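PDB 5AQ1: glucose-6-phosphate dehydrogenase from Trypanosoma cruzi, which catalyses the NADP-dependent oxidation of glucose 6-phosphate to 6-phosphogluconolactone, the entry step of the pentose phosphate pathway. Local coordinates for residues S74-V79 against I108-G113; T246-I251 against K367-R372; V299-Q304 against V351-W356. All coordinates share one frame; numbering follows the deposited sequence.

Contact 1 (S74-V79 against I108-G113). With NDP (NADPH dihydro-nicotinamide-adenine-dinucleotide phosphate), chain G.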
loop_
_atom_site.group_PDB
_atom_site.type_symbol
_atom_site.label_atom_id
_atom_site.label_comp_id
_atom_site.label_asym_id
_atom_site.label_seq_id
_atom_site.Cartn_x
_atom_site.Cartn_y
_atom_site.Cartn_z
ATOM N N SER B 74 51.060 -31.842 -13.352
ATOM C CA SER B 74 51.073 -33.047 -14.186
ATOM C C SER B 74 51.846 -32.827 -15.481
ATOM O O SER B 74 51.754 -31.763 -16.098
ATOM C CB SER B 74 49.647 -33.498 -14.523
ATOM O OG SER B 74 48.992 -34.035 -13.388
ATOM N N THR B 75 52.611 -33.839 -15.881
ATOM C CA THR B 75 53.326 -33.810 -17.152
ATOM C C THR B 75 52.425 -34.392 -18.233
ATOM O O THR B 75 51.790 -35.427 -18.024
ATOM C CB THR B 75 54.638 -34.615 -17.091
ATOM O OG1 THR B 75 54.342 -36.008 -16.927
ATOM C CG2 THR B 75 55.512 -34.140 -15.933
ATOM N N MET B 76 52.361 -33.717 -19.376
ATOM C CA MET B 76 51.528 -34.158 -20.486
ATOM C C MET B 76 52.407 -34.799 -21.556
ATOM O O MET B 76 53.218 -34.122 -22.189
ATOM C CB MET B 76 50.754 -32.972 -21.071
ATOM C CG MET B 76 49.378 -33.330 -21.613
ATOM S SD MET B 76 48.066 -33.162 -20.386
ATOM C CE MET B 76 48.373 -34.544 -19.286
ATOM N N GLU B 77 52.240 -36.107 -21.749
ATOM C CA GLU B 77 53.034 -36.851 -22.729
ATOM C C GLU B 77 52.578 -36.476 -24.143
ATOM O O GLU B 77 53.406 -36.280 -25.033
ATOM C CB GLU B 77 52.934 -38.381 -22.518
ATOM C CG GLU B 77 53.549 -38.962 -21.232
ATOM C CD GLU B 77 52.664 -38.788 -20.004
ATOM O OE1 GLU B 77 51.803 -37.879 -19.996
ATOM O OE2 GLU B 77 52.827 -39.570 -19.041
ATOM N N ASP B 78 51.263 -36.366 -24.338
ATOM C CA ASP B 78 50.692 -35.947 -25.618
ATOM C C ASP B 78 49.576 -34.926 -25.378
ATOM O O ASP B 78 48.479 -35.279 -24.939
ATOM C CB ASP B 78 50.159 -37.160 -26.388
ATOM C CG ASP B 78 49.862 -36.851 -27.850
ATOM O OD1 ASP B 78 49.970 -35.679 -28.267
ATOM O OD2 ASP B 78 49.515 -37.794 -28.589
ATOM N N VAL B 79 49.866 -33.662 -25.682
ATOM C CA VAL B 79 48.933 -32.564 -25.427
ATOM C C VAL B 79 47.767 -32.618 -26.410
ATOM O O VAL B 79 46.615 -32.432 -26.022
ATOM C CB VAL B 79 49.624 -31.180 -25.517
ATOM C CG1 VAL B 79 48.659 -30.070 -25.116
ATOM C CG2 VAL B 79 50.861 -31.129 -24.631
ATOM N N ILE B 108 44.406 -23.760 -27.549
ATOM C CA ILE B 108 44.771 -24.262 -26.225
ATOM C C ILE B 108 46.207 -24.772 -26.193
ATOM O O ILE B 108 46.596 -25.574 -27.033
ATOM C CB ILE B 108 43.831 -25.398 -25.767
ATOM C CG1 ILE B 108 42.387 -24.890 -25.711
ATOM C CG2 ILE B 108 44.256 -25.923 -24.397
ATOM C CD1 ILE B 108 41.363 -25.939 -25.324
ATOM N N SER B 109 46.976 -24.303 -25.212
ATOM C CA SER B 109 48.302 -24.847 -24.913
ATOM C C SER B 109 48.318 -25.409 -23.497
ATOM O O SER B 109 47.454 -25.076 -22.679
ATOM C CB SER B 109 49.369 -23.763 -25.023
ATOM O OG SER B 109 49.389 -23.198 -26.316
ATOM N N TYR B 110 49.293 -26.272 -23.216
ATOM C CA TYR B 110 49.506 -26.787 -21.864
ATOM C C TYR B 110 50.950 -26.566 -21.442
ATOM O O TYR B 110 51.850 -26.463 -22.277
ATOM C CB TYR B 110 49.143 -28.276 -21.753
ATOM C CG TYR B 110 49.257 -28.808 -20.336
ATOM C CD1 TYR B 110 48.239 -28.611 -19.414
ATOM C CD2 TYR B 110 50.405 -29.469 -19.910
ATOM C CE1 TYR B 110 48.353 -29.076 -18.114
ATOM C CE2 TYR B 110 50.530 -29.932 -18.613
ATOM C CZ TYR B 110 49.502 -29.735 -17.719
ATOM O OH TYR B 110 49.627 -30.200 -16.431
ATOM N N MET B 111 51.153 -26.490 -20.132
ATOM C CA MET B 111 52.448 -26.184 -19.554
ATOM C C MET B 111 52.528 -26.778 -18.152
ATOM O O MET B 111 51.554 -26.745 -17.404
ATOM C CB MET B 111 52.597 -24.669 -19.509
ATOM C CG MET B 111 53.771 -24.157 -18.712
ATOM S SD MET B 111 53.676 -22.370 -18.527
ATOM C CE MET B 111 55.357 -22.088 -17.979
ATOM N N THR B 112 53.692 -27.315 -17.801
ATOM C CA THR B 112 53.900 -27.947 -16.499
ATOM C C THR B 112 54.629 -26.998 -15.546
ATOM O O THR B 112 55.523 -26.255 -15.955
ATOM C CB THR B 112 54.694 -29.261 -16.640
ATOM O OG1 THR B 112 53.963 -30.175 -17.470
ATOM C CG2 THR B 112 54.938 -29.910 -15.281
ATOM N N GLY B 113 54.234 -27.027 -14.274
ATOM C CA GLY B 113 54.881 -26.215 -13.247
ATOM C C GLY B 113 54.254 -26.401 -11.878
ATOM O O GLY B 113 53.134 -26.904 -11.763
HETATM P PA NDP G . 40.672 -31.280 -8.008
HETATM O O1A NDP G . 40.727 -32.107 -6.745
HETATM O O2A NDP G . 40.248 -31.930 -9.312
HETATM O O5B NDP G . 42.106 -30.575 -8.165
HETATM C C5B NDP G . 42.352 -29.708 -9.268
HETATM C C4B NDP G . 43.788 -29.855 -9.753
HETATM O O4B NDP G . 44.652 -29.280 -8.768
HETATM C C3B NDP G . 44.250 -31.296 -9.960
HETATM O O3B NDP G . 44.132 -31.739 -11.316
HETATM C C2B NDP G . 45.698 -31.264 -9.531
HETATM O O2B NDP G . 46.526 -30.976 -10.653
HETATM C C1B NDP G . 45.786 -30.121 -8.535
HETATM N N9A NDP G . 45.809 -30.656 -7.149
HETATM C C8A NDP G . 44.947 -31.540 -6.595
HETATM N N7A NDP G . 45.286 -31.804 -5.308
HETATM C C5A NDP G . 46.385 -31.080 -5.027
HETATM C C6A NDP G . 47.267 -30.882 -3.856
HETATM N N6A NDP G . 47.020 -31.539 -2.697
HETATM N N1A NDP G . 48.316 -30.027 -3.983
HETATM C C2A NDP G . 48.571 -29.367 -5.132
HETATM N N3A NDP G . 47.805 -29.505 -6.233
HETATM C C4A NDP G . 46.726 -30.327 -6.242
HETATM O O3 NDP G . 39.780 -29.962 -7.741
HETATM P PN NDP G . 38.439 -29.621 -8.569
HETATM O O1N NDP G . 38.755 -29.419 -10.030
HETATM O O2N NDP G . 37.373 -30.615 -8.166
HETATM O O5D NDP G . 38.054 -28.188 -7.949
HETATM C C5D NDP G . 38.869 -27.035 -8.150
HETATM C C4D NDP G . 38.351 -25.894 -7.282
HETATM O O4D NDP G . 37.001 -25.579 -7.641
HETATM C C3D NDP G . 38.335 -26.279 -5.813
HETATM O O3D NDP G . 38.758 -25.174 -5.008
HETATM C C2D NDP G . 36.888 -26.629 -5.526
HETATM O O2D NDP G . 36.544 -26.404 -4.151
HETATM C C1D NDP G . 36.131 -25.742 -6.513
HETATM N N1N NDP G . 34.825 -26.318 -6.872
HETATM C C2N NDP G . 34.737 -27.302 -7.782
HETATM C C3N NDP G . 33.516 -27.871 -8.132
HETATM C C7N NDP G . 33.445 -28.967 -9.158
HETATM O O7N NDP G . 32.472 -29.013 -9.895
HETATM N N7N NDP G . 34.424 -29.872 -9.252
HETATM C C4N NDP G . 32.232 -27.394 -7.497
HETATM C C5N NDP G . 32.465 -26.328 -6.528
HETATM C C6N NDP G . 33.736 -25.837 -6.261
HETATM P P2B NDP G . 48.090 -31.355 -10.718
HETATM O O1X NDP G . 48.291 -32.476 -9.728
HETATM O O2X NDP G . 48.240 -31.778 -12.161
HETATM O O3X NDP G . 48.809 -30.078 -10.344
#
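Tyr110 and Thr112 reach from strand 108-112 to the loop that follows the neighbouring strand 67-72, and both end on Ser74. The strand is an outermost one, within this chain, of a six-stranded parallel sheet with strand order 3-2-1-4-5-6, the topology of a Rossmann-type dinucleotide-binding domain. In sequence order, Tyr110 comes first and makes most of the contact. With CG anti to the backbone N (chi1 -176°), its side chain runs along the loop, from Val79 at CB to Ser74 at the hydroxyl. At the near end, Val79 CG1 packs on Tyr110 CB at 3.8 Å, the valine belonging to the start of helix 79-87. Midway, Met76 CB touches Tyr110 CD2 at 3.7 Å, and the bend of the methionine at chi2 carries its sulfur over the ring. Met76 SD stands 4.3 Å from the centroid of the Tyr110 ring and only 7° off the ring normal, which defines a Met-aromatic contact over the face. Trp82, from helix 79-87, adds an edge-to-face ring contact to the same tyrosine. At the far end, Tyr110 OH donates to Ser74 O at 2.7 Å, the acceptor lying at the ring edge and in its plane. Thr112 then gives the same carbonyl a second donor: Thr112 OG1 lies 3.0 Å from Ser74 O. The two hydroxyls approach from opposite faces of the carbonyl plane, so Ser74 O is gripped from both sides and the rotation of its peptide is restrained. This probably helps to position Ser74 for the 2'-phosphate of NADPH, the group that distinguishes NADPH from NADH. Arg73 is bonded to the cofactor as well. Phosphate oxygen O2X takes two bonds from the serine, one from Ser74 N at 3.1 Å and one from Ser74 OG at 2.7 Å.

Contact 2 (T246-I251 against K367-R372). With BG6 (6-O-phosphono-beta-D-glucopyranose), chain F.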
loop_
_atom_site.group_PDB
_atom_site.type_symbol
_atom_site.label_atom_id
_atom_site.label_comp_id
_atom_site.label_asym_id
_atom_site.label_seq_id
_atom_site.Cartn_x
_atom_site.Cartn_y
_atom_site.Cartn_z
ATOM N N THR B 246 14.654 -23.689 -2.117
ATOM C CA THR B 246 14.828 -25.140 -2.038
ATOM C C THR B 246 15.914 -25.674 -2.970
ATOM O O THR B 246 15.957 -25.337 -4.149
ATOM C CB THR B 246 13.510 -25.853 -2.374
ATOM O OG1 THR B 246 12.498 -25.424 -1.456
ATOM C CG2 THR B 246 13.664 -27.367 -2.300
ATOM N N PHE B 247 16.773 -26.528 -2.416
ATOM C CA PHE B 247 17.813 -27.223 -3.165
ATOM C C PHE B 247 17.682 -28.713 -2.875
ATOM O O PHE B 247 17.702 -29.126 -1.718
ATOM C CB PHE B 247 19.193 -26.700 -2.749
ATOM C CG PHE B 247 20.347 -27.538 -3.226
ATOM C CD1 PHE B 247 20.807 -28.608 -2.465
ATOM C CD2 PHE B 247 20.998 -27.245 -4.418
ATOM C CE1 PHE B 247 21.879 -29.379 -2.890
ATOM C CE2 PHE B 247 22.071 -28.018 -4.849
ATOM C CZ PHE B 247 22.513 -29.080 -4.083
ATOM N N LYS B 248 17.532 -29.512 -3.926
ATOM C CA LYS B 248 17.496 -30.969 -3.796
ATOM C C LYS B 248 18.390 -31.619 -4.842
ATOM O O LYS B 248 18.510 -31.120 -5.959
ATOM C CB LYS B 248 16.083 -31.500 -3.986
ATOM C CG LYS B 248 15.029 -30.913 -3.069
ATOM C CD LYS B 248 13.737 -31.685 -3.262
ATOM C CE LYS B 248 12.546 -31.016 -2.606
ATOM N NZ LYS B 248 11.300 -31.719 -3.023
ATOM N N GLU B 249 19.011 -32.731 -4.464
ATOM C CA GLU B 249 19.788 -33.549 -5.389
ATOM C C GLU B 249 19.503 -35.011 -5.108
ATOM O O GLU B 249 19.250 -35.390 -3.960
ATOM C CB GLU B 249 21.286 -33.278 -5.233
ATOM C CG GLU B 249 21.793 -32.089 -6.034
ATOM C CD GLU B 249 23.280 -31.835 -5.834
ATOM O OE1 GLU B 249 23.887 -32.447 -4.930
ATOM O OE2 GLU B 249 23.851 -31.012 -6.578
ATOM N N LYS B 250 19.536 -35.826 -6.158
ATOM C CA LYS B 250 19.419 -37.273 -6.008
ATOM C C LYS B 250 20.770 -37.865 -5.623
ATOM O O LYS B 250 20.836 -38.821 -4.853
ATOM C CB LYS B 250 18.919 -37.914 -7.301
ATOM C CG LYS B 250 17.571 -37.392 -7.768
ATOM C CD LYS B 250 16.980 -38.261 -8.867
ATOM C CE LYS B 250 16.292 -39.490 -8.297
ATOM N NZ LYS B 250 16.062 -40.539 -9.331
ATOM N N ILE B 251 21.844 -37.291 -6.161
ATOM C CA ILE B 251 23.193 -37.776 -5.875
ATOM C C ILE B 251 23.537 -37.670 -4.392
ATOM O O ILE B 251 23.008 -36.814 -3.679
ATOM C CB ILE B 251 24.278 -37.040 -6.699
ATOM C CG1 ILE B 251 24.233 -35.523 -6.465
ATOM C CG2 ILE B 251 24.125 -37.359 -8.180
ATOM C CD1 ILE B 251 25.512 -34.815 -6.861
ATOM N N LYS B 367 21.044 -33.473 -0.078
ATOM C CA LYS B 367 21.495 -34.461 -1.050
ATOM C C LYS B 367 20.829 -35.795 -0.716
ATOM O O LYS B 367 20.266 -35.958 0.371
ATOM C CB LYS B 367 23.021 -34.580 -1.021
ATOM C CG LYS B 367 23.743 -33.364 -1.594
ATOM C CD LYS B 367 25.258 -33.505 -1.508
ATOM C CE LYS B 367 25.982 -32.285 -2.069
ATOM N NZ LYS B 367 26.197 -32.351 -3.543
ATOM N N ALA B 368 20.883 -36.735 -1.656
ATOM C CA ALA B 368 20.231 -38.039 -1.509
ATOM C C ALA B 368 18.725 -37.915 -1.249
ATOM O O ALA B 368 18.180 -38.581 -0.364
ATOM C CB ALA B 368 20.905 -38.852 -0.408
ATOM N N LEU B 369 18.059 -37.071 -2.037
ATOM C CA LEU B 369 16.614 -36.867 -1.924
ATOM C C LEU B 369 15.870 -37.462 -3.131
ATOM O O LEU B 369 16.490 -38.061 -4.006
ATOM C CB LEU B 369 16.315 -35.372 -1.772
ATOM C CG LEU B 369 16.807 -34.714 -0.480
ATOM C CD1 LEU B 369 16.561 -33.216 -0.538
ATOM C CD2 LEU B 369 16.130 -35.313 0.744
ATOM N N GLU B 370 14.545 -37.307 -3.166
ATOM C CA GLU B 370 13.722 -37.899 -4.240
ATOM C C GLU B 370 13.890 -37.284 -5.633
ATOM O O GLU B 370 13.554 -37.924 -6.628
ATOM C CB GLU B 370 12.216 -37.955 -3.896
ATOM C CG GLU B 370 11.687 -37.058 -2.785
ATOM C CD GLU B 370 11.898 -35.576 -3.019
ATOM O OE1 GLU B 370 11.092 -34.954 -3.742
ATOM O OE2 GLU B 370 12.854 -35.026 -2.442
ATOM N N GLU B 371 14.385 -36.054 -5.714
ATOM C CA GLU B 371 14.527 -35.389 -7.009
ATOM C C GLU B 371 15.660 -34.373 -7.024
ATOM O O GLU B 371 16.181 -33.982 -5.982
ATOM C CB GLU B 371 13.208 -34.701 -7.407
ATOM C CG GLU B 371 12.737 -33.608 -6.450
ATOM C CD GLU B 371 11.491 -32.871 -6.928
ATOM O OE1 GLU B 371 11.021 -33.135 -8.055
ATOM O OE2 GLU B 371 10.976 -32.016 -6.172
ATOM N N ARG B 372 16.030 -33.961 -8.230
ATOM C CA ARG B 372 16.904 -32.819 -8.423
ATOM C C ARG B 372 16.021 -31.594 -8.608
ATOM O O ARG B 372 15.143 -31.584 -9.470
ATOM C CB ARG B 372 17.789 -33.023 -9.650
ATOM C CG ARG B 372 18.690 -31.837 -9.957
ATOM C CD ARG B 372 19.956 -32.264 -10.685
ATOM N NE ARG B 372 20.824 -31.122 -10.968
ATOM C CZ ARG B 372 20.719 -30.321 -12.029
ATOM N NH1 ARG B 372 19.775 -30.514 -12.950
ATOM N NH2 ARG B 372 21.571 -29.312 -12.172
HETATM C C1 BG6 F . 28.651 -27.128 -5.942
HETATM C C2 BG6 F . 28.595 -27.894 -4.621
HETATM O O1 BG6 F . 29.042 -25.769 -5.713
HETATM O O5 BG6 F . 27.362 -27.146 -6.563
HETATM C C3 BG6 F . 28.115 -29.313 -4.877
HETATM O O2 BG6 F . 29.884 -27.913 -3.999
HETATM C C4 BG6 F . 26.765 -29.249 -5.572
HETATM O O3 BG6 F . 28.001 -30.058 -3.661
HETATM C C5 BG6 F . 26.899 -28.465 -6.871
HETATM O O4 BG6 F . 26.294 -30.574 -5.822
HETATM C C6 BG6 F . 25.572 -28.400 -7.621
HETATM O O6 BG6 F . 25.664 -27.507 -8.732
HETATM P P BG6 F . 24.530 -27.522 -9.873
HETATM O O1P BG6 F . 23.231 -27.320 -9.128
HETATM O O2P BG6 F . 24.879 -26.364 -10.766
HETATM O O3P BG6 F . 24.690 -28.882 -10.509
HETATM O O HOH W 1 22.089 -29.544 -8.208
HETATM O O HOH W 2 18.521 -40.004 -3.743
#
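Lys367 NZ is gripped by three oxygens: it lies 2.7 Å from Glu249 OE1, and 2.9 Å from both O3 and O4 of the bound glucose 6-phosphate. The carboxylate receives it on the syn lone pair of OE1. The two side chains run side by side in the same direction, and the lysine is extended beyond CG until its last torsion (chi4 -86°), which turns the amine toward both the carboxylate and the sugar. The other carboxylate oxygen completes the link, since O4 of the sugar donates to Glu249 OE2 at 2.6 Å. Lysine and glutamate therefore hold one another as well as the substrate, and O4 both accepts and donates. Asp268 also touches Lys367 and bonds the sugar.

Behind these side chains two backbone bonds join the segments and probably help to set their spacing. Leu369 N donates to Glu249 O at 2.8 Å, in the carbonyl plane and nearly straight (169° at the hydrogen). Ala368 N reaches Ile251 O at 2.9 Å, but from 42° above the carbonyl plane. Farther from the sugar, the extended Lys248 runs past Leu369 at about a right angle, CG against CD1, to a salt-bridge network: Lys248 NZ meets Glu371 OE2 on its anti side at 3.2 Å and has a weak bond to Glu370 OE1.

Segment 367-372 connects strands 361-366 and 373-380, which flank strand 240-248 in the mixed sheet, so the connection passes across the end of the strand between them. Carrying Glu249, Lys367 and Arg372, this sheet end forms one wall of the glucose-6-phosphate site.

Contact 3 (V299-Q304 against V351-W356)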
loop_
_atom_site.group_PDB
_atom_site.type_symbol
_atom_site.label_atom_id
_atom_site.label_comp_id
_atom_site.label_asym_id
_atom_site.label_seq_id
_atom_site.Cartn_x
_atom_site.Cartn_y
_atom_site.Cartn_z
ATOM N N VAL B 299 24.835 -6.574 0.015
ATOM C CA VAL B 299 25.533 -6.527 1.296
ATOM C C VAL B 299 24.634 -5.929 2.372
ATOM O O VAL B 299 24.575 -6.437 3.491
ATOM C CB VAL B 299 26.838 -5.703 1.218
ATOM C CG1 VAL B 299 27.450 -5.522 2.601
ATOM C CG2 VAL B 299 27.843 -6.375 0.296
ATOM N N GLN B 300 23.948 -4.845 2.021
ATOM C CA GLN B 300 23.083 -4.119 2.950
ATOM C C GLN B 300 22.040 -5.031 3.588
ATOM O O GLN B 300 21.879 -5.027 4.804
ATOM C CB GLN B 300 22.399 -2.965 2.212
ATOM C CG GLN B 300 21.455 -2.107 3.045
ATOM C CD GLN B 300 22.130 -1.463 4.233
ATOM O OE1 GLN B 300 23.320 -1.188 4.196
ATOM N NE2 GLN B 300 21.372 -1.218 5.295
ATOM N N VAL B 301 21.345 -5.811 2.764
ATOM C CA VAL B 301 20.285 -6.692 3.253
ATOM C C VAL B 301 20.833 -7.897 4.021
ATOM O O VAL B 301 20.242 -8.317 5.018
ATOM C CB VAL B 301 19.313 -7.140 2.123
ATOM C CG1 VAL B 301 19.958 -8.140 1.172
ATOM C CG2 VAL B 301 18.044 -7.732 2.717
ATOM N N LEU B 302 21.958 -8.448 3.577
ATOM C CA LEU B 302 22.559 -9.584 4.277
ATOM C C LEU B 302 22.996 -9.221 5.698
ATOM O O LEU B 302 22.904 -10.050 6.604
ATOM C CB LEU B 302 23.741 -10.165 3.492
ATOM C CG LEU B 302 23.421 -11.020 2.259
ATOM C CD1 LEU B 302 24.707 -11.614 1.711
ATOM C CD2 LEU B 302 22.420 -12.129 2.556
ATOM N N ARG B 303 23.435 -7.980 5.900
ATOM C CA ARG B 303 23.796 -7.503 7.237
ATOM C C ARG B 303 22.578 -7.317 8.157
ATOM O O ARG B 303 22.734 -7.160 9.367
ATOM C CB ARG B 303 24.614 -6.209 7.147
ATOM C CG ARG B 303 26.022 -6.427 6.609
ATOM C CD ARG B 303 26.823 -5.137 6.507
ATOM N NE ARG B 303 27.202 -4.596 7.819
ATOM C CZ ARG B 303 26.722 -3.478 8.380
ATOM N NH1 ARG B 303 25.814 -2.720 7.766
ATOM N NH2 ARG B 303 27.163 -3.106 9.580
ATOM N N GLN B 304 21.376 -7.341 7.581
ATOM C CA GLN B 304 20.127 -7.249 8.339
ATOM C C GLN B 304 19.476 -8.607 8.608
ATOM O O GLN B 304 18.436 -8.673 9.253
ATOM C CB GLN B 304 19.142 -6.358 7.588
ATOM C CG GLN B 304 19.639 -4.934 7.410
ATOM C CD GLN B 304 18.736 -4.100 6.533
ATOM O OE1 GLN B 304 17.699 -4.565 6.061
ATOM N NE2 GLN B 304 19.126 -2.860 6.303
ATOM N N VAL B 351 14.610 -11.672 8.260
ATOM C CA VAL B 351 15.268 -10.450 7.810
ATOM C C VAL B 351 14.649 -9.292 8.582
ATOM O O VAL B 351 13.463 -8.999 8.416
ATOM C CB VAL B 351 15.085 -10.232 6.296
ATOM C CG1 VAL B 351 15.884 -9.023 5.830
ATOM C CG2 VAL B 351 15.508 -11.475 5.524
ATOM N N ASN B 352 15.442 -8.653 9.438
ATOM C CA ASN B 352 14.933 -7.599 10.300
ATOM C C ASN B 352 15.003 -6.210 9.671
ATOM O O ASN B 352 15.913 -5.421 9.945
ATOM C CB ASN B 352 15.643 -7.593 11.647
ATOM C CG ASN B 352 14.981 -6.660 12.635
ATOM O OD1 ASN B 352 13.760 -6.493 12.620
ATOM N ND2 ASN B 352 15.776 -6.036 13.488
ATOM N N ASN B 353 14.013 -5.924 8.833
ATOM C CA ASN B 353 13.775 -4.578 8.332
ATOM C C ASN B 353 12.289 -4.405 8.009
ATOM O O ASN B 353 11.492 -5.330 8.192
ATOM C CB ASN B 353 14.675 -4.268 7.125
ATOM C CG ASN B 353 14.314 -5.067 5.881
ATOM O OD1 ASN B 353 13.201 -5.574 5.741
ATOM N ND2 ASN B 353 15.256 -5.153 4.952
ATOM N N ASP B 354 11.922 -3.226 7.529
ATOM C CA ASP B 354 10.516 -2.876 7.383
ATOM C C ASP B 354 9.840 -3.560 6.198
ATOM O O ASP B 354 8.635 -3.790 6.225
ATOM C CB ASP B 354 10.380 -1.363 7.308
ATOM C CG ASP B 354 10.840 -0.690 8.586
ATOM O OD1 ASP B 354 10.172 -0.876 9.632
ATOM O OD2 ASP B 354 11.871 0.009 8.557
ATOM N N ARG B 355 10.608 -3.899 5.172
ATOM C CA ARG B 355 10.070 -4.653 4.049
ATOM C C ARG B 355 9.703 -6.081 4.452
ATOM O O ARG B 355 8.709 -6.625 3.963
ATOM C CB ARG B 355 11.074 -4.684 2.896
ATOM C CG ARG B 355 10.591 -5.417 1.651
ATOM C CD ARG B 355 11.662 -5.431 0.579
ATOM N NE ARG B 355 11.877 -4.103 0.014
ATOM C CZ ARG B 355 11.196 -3.588 -1.007
ATOM N NH1 ARG B 355 10.229 -4.279 -1.611
ATOM N NH2 ARG B 355 11.483 -2.364 -1.431
ATOM N N TRP B 356 10.495 -6.676 5.343
ATOM C CA TRP B 356 10.446 -8.124 5.586
ATOM C C TRP B 356 10.062 -8.562 6.996
ATOM O O TRP B 356 10.018 -9.763 7.271
ATOM C CB TRP B 356 11.804 -8.741 5.230
ATOM C CG TRP B 356 12.116 -8.647 3.785
ATOM C CD1 TRP B 356 13.155 -7.977 3.211
ATOM C CD2 TRP B 356 11.369 -9.229 2.710
ATOM N NE1 TRP B 356 13.109 -8.115 1.842
ATOM C CE2 TRP B 356 12.021 -8.878 1.509
ATOM C CE3 TRP B 356 10.213 -10.018 2.646
ATOM C CZ2 TRP B 356 11.557 -9.286 0.262
ATOM C CZ3 TRP B 356 9.752 -10.425 1.406
ATOM C CH2 TRP B 356 10.425 -10.060 0.230
#
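Gln304 OE1 accepts from Asn353 ND2 at 2.7 Å, and the amide nitrogen arrives nearly along the C=O axis, with a C=O...donor angle of 170°. The two amide planes stand 86° apart, and the side chains cross at about a right angle, so the bond is end-on to the glutamine carbonyl and joins two nearly perpendicular amides, which are not a coplanar amide pair. A second bond runs backbone to backbone: Asn352 N donates to Gln304 O at 3.0 Å. Gln304 thus holds two consecutive residues, one with its carbonyl and one with its side chain. Beside it, Val301 CG2 and Val351 CG1 touch at 4.0 Å, the one apolar side-chain pair of the contact.

What sets these groups in place lies one step out. Asn353 has CG between the backbone N and the carbonyl carbon (chi1 69°), which turns the amide back over the chain that follows it. Asn353 OD1 then accepts from Trp356 N at 2.9 Å, so each end of the amide is committed, ND2 to the glutamine and OD1 to the loop. Trp356 is fixed in turn by a bond from NE1 to Thr282 O, at the end of helix 264-282. On the other segment, Gln304 N bonds back to Val301 O, three residues earlier, which ties Gln304 to helix 291-302.

Farther out, Arg385 of the second subunit packs on Gln304 and Asn353 and bonds Asn352 O, while Asp354 pairs with Lys285 and Arg229 of the third subunit. The arrangement is an inverse gamma turn centred on Asn352, followed by an Asx motif at Asn353, in a loop at the junction of three subunits.

Contact 1 comes first along the chain and is complete before contact 2 opens; contact 3 falls within the long excursion between the two segments of contact 2. Contact 1 lies at the edge of the parallel sheet of the NAD-binding domain, whereas contacts 2 and 3 belong to the C-terminal domain, where both involve connections between strands of the mixed sheet: 344-349 to 361-366 in contact 3, and 361-366 to 373-380 in contact 2. Centres of contacts 1 and 2 are 37 Å apart, those of 2 and 3 29 Å, and those of 1 and 3 49 Å; none touch. Cofactor phosphate, sugar substrate and subunit interface are thus served by separate regions of the fold.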